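PDB 3EZY: Myo-inositol 2-dehydrogenase from Thermotoga maritima, which catalyses the NAD(+)-dependent oxidation of myo-inositol to scyllo-inosose, probably as a step in myo-inositol degradation. Local coordinates for residues Glu190-Asp195 with Tyr317-Ser322. Sequence-based numbering, arbitrary orientation.
Sequences EEVFAD and YAAKKS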
# COMPACT_ATOMS: atom_id res chain seq x y z
N GLU A 190 20.20 2.54 28.74
CA GLU A 190 21.35 2.73 29.60
C GLU A 190 22.21 3.88 29.16
O GLU A 190 22.87 4.50 29.98
CB GLU A 190 22.18 1.47 29.61
CG GLU A 190 21.31 0.23 29.64
CD GLU A 190 21.27 -0.43 31.00
OE1 GLU A 190 20.56 0.06 31.92
OE2 GLU A 190 21.96 -1.46 31.14
N GLU A 191 22.18 4.16 27.85
CA GLU A 191 23.04 5.17 27.26
C GLU A 191 22.36 5.88 26.06
O GLU A 191 21.59 5.28 25.33
CB GLU A 191 24.30 4.44 26.78
CG GLU A 191 25.48 5.29 26.51
CD GLU A 191 26.76 4.46 26.63
OE1 GLU A 191 27.82 5.05 26.91
OE2 GLU A 191 26.69 3.22 26.47
N VAL A 192 22.68 7.15 25.86
CA VAL A 192 22.06 7.93 24.82
C VAL A 192 23.11 8.77 24.09
O VAL A 192 24.05 9.28 24.71
CB VAL A 192 21.01 8.86 25.46
CG1 VAL A 192 20.58 9.93 24.55
CG2 VAL A 192 19.80 8.05 25.96
N PHE A 193 22.94 8.94 22.79
CA PHE A 193 23.70 9.94 22.03
C PHE A 193 22.74 10.80 21.22
O PHE A 193 21.83 10.25 20.57
CB PHE A 193 24.65 9.28 21.05
CG PHE A 193 25.28 10.26 20.10
CD1 PHE A 193 26.41 10.94 20.47
CD2 PHE A 193 24.70 10.54 18.87
CE1 PHE A 193 26.98 11.85 19.64
CE2 PHE A 193 25.27 11.45 18.00
CZ PHE A 193 26.41 12.14 18.39
N ALA A 194 22.93 12.10 21.21
CA ALA A 194 21.99 12.96 20.54
C ALA A 194 22.72 13.99 19.70
O ALA A 194 23.79 14.46 20.10
CB ALA A 194 21.05 13.67 21.58
N ASP A 195 22.18 14.32 18.52
CA ASP A 195 22.62 15.53 17.82
C ASP A 195 21.39 16.30 17.34
O ASP A 195 20.29 15.75 17.30
CB ASP A 195 23.61 15.22 16.68
CG ASP A 195 24.51 16.43 16.32
OD1 ASP A 195 24.27 17.60 16.76
OD2 ASP A 195 25.42 16.24 15.53
N TYR A 317 17.48 14.82 29.91
CA TYR A 317 18.68 15.45 30.42
C TYR A 317 19.96 14.80 29.88
O TYR A 317 20.93 15.52 29.56
CB TYR A 317 18.64 15.50 31.95
CG TYR A 317 17.87 16.73 32.40
CD1 TYR A 317 18.26 17.99 31.98
CD2 TYR A 317 16.75 16.64 33.18
CE1 TYR A 317 17.54 19.14 32.34
CE2 TYR A 317 16.04 17.76 33.58
CZ TYR A 317 16.44 19.01 33.16
OH TYR A 317 15.74 20.16 33.53
N ALA A 318 19.97 13.47 29.78
CA ALA A 318 21.12 12.77 29.15
C ALA A 318 21.34 13.20 27.71
O ALA A 318 22.48 13.41 27.28
CB ALA A 318 20.93 11.22 29.24
N ALA A 319 20.26 13.29 26.93
CA ALA A 319 20.35 13.79 25.55
C ALA A 319 20.83 15.24 25.46
O ALA A 319 21.62 15.58 24.55
CB ALA A 319 18.99 13.63 24.78
N LYS A 320 20.36 16.10 26.36
CA LYS A 320 20.80 17.49 26.33
C LYS A 320 22.30 17.55 26.60
O LYS A 320 23.03 18.26 25.90
CB LYS A 320 20.09 18.36 27.38
CG LYS A 320 18.69 18.78 27.03
CD LYS A 320 18.02 19.53 28.24
CE LYS A 320 18.52 20.97 28.29
NZ LYS A 320 17.44 21.93 28.72
N LYS A 321 22.75 16.78 27.58
CA LYS A 321 24.21 16.68 27.86
C LYS A 321 25.02 16.06 26.69
O LYS A 321 26.03 16.59 26.28
CB LYS A 321 24.45 15.91 29.15
CG LYS A 321 25.93 15.86 29.69
CD LYS A 321 25.94 14.76 30.79
CE LYS A 321 27.10 14.85 31.76
NZ LYS A 321 27.53 16.27 31.88
N SER A 322 24.52 14.99 26.10
CA SER A 322 25.14 14.41 24.90
C SER A 322 25.28 15.41 23.76
O SER A 322 26.29 15.49 23.07
CB SER A 322 24.35 13.20 24.42
OG SER A 322 24.83 12.80 23.14
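Ser322 reaches from the helix to the strand backbone: its OG accepts a hydrogen bond from Ala194 N at 2.8 Å, with an N-H...O angle of 154°. A chi1 of 170°, which sets OG opposite the backbone N, brings the hydroxyl to the strand, where it lies 3.3 Å from Phe193 CA and, obliquely to the ring, 3.6 Å from Phe193 CD1. A second hydrogen bond joins OG to Arg327 O, so this buried hydroxyl is gripped from both the strand and the chain beyond the helix. The apolar packing is between small groups. Ala194 CB meets Ala319 CB at 3.8 Å, while Val192 lays CG1 against Ala319 CB at 4.0 Å and touches Ala318 more loosely. Ala194 CB also rests on the Ala319 carbonyl oxygen, 3.6 Å away. The axes of 190-195 and 317-322 approach to 6.6 Å and cross at -53°, consistent with the small side chains between them. Phe193 points away from the helix, and its ring stacks on Phe193 of a second subunit. Helix 306-325 packs on one face of the mixed sheet at strand 189-197, which runs between strands 212-219 and 329-330, and Phe170 of helix 169-172 touches both Ala194 and Ala319.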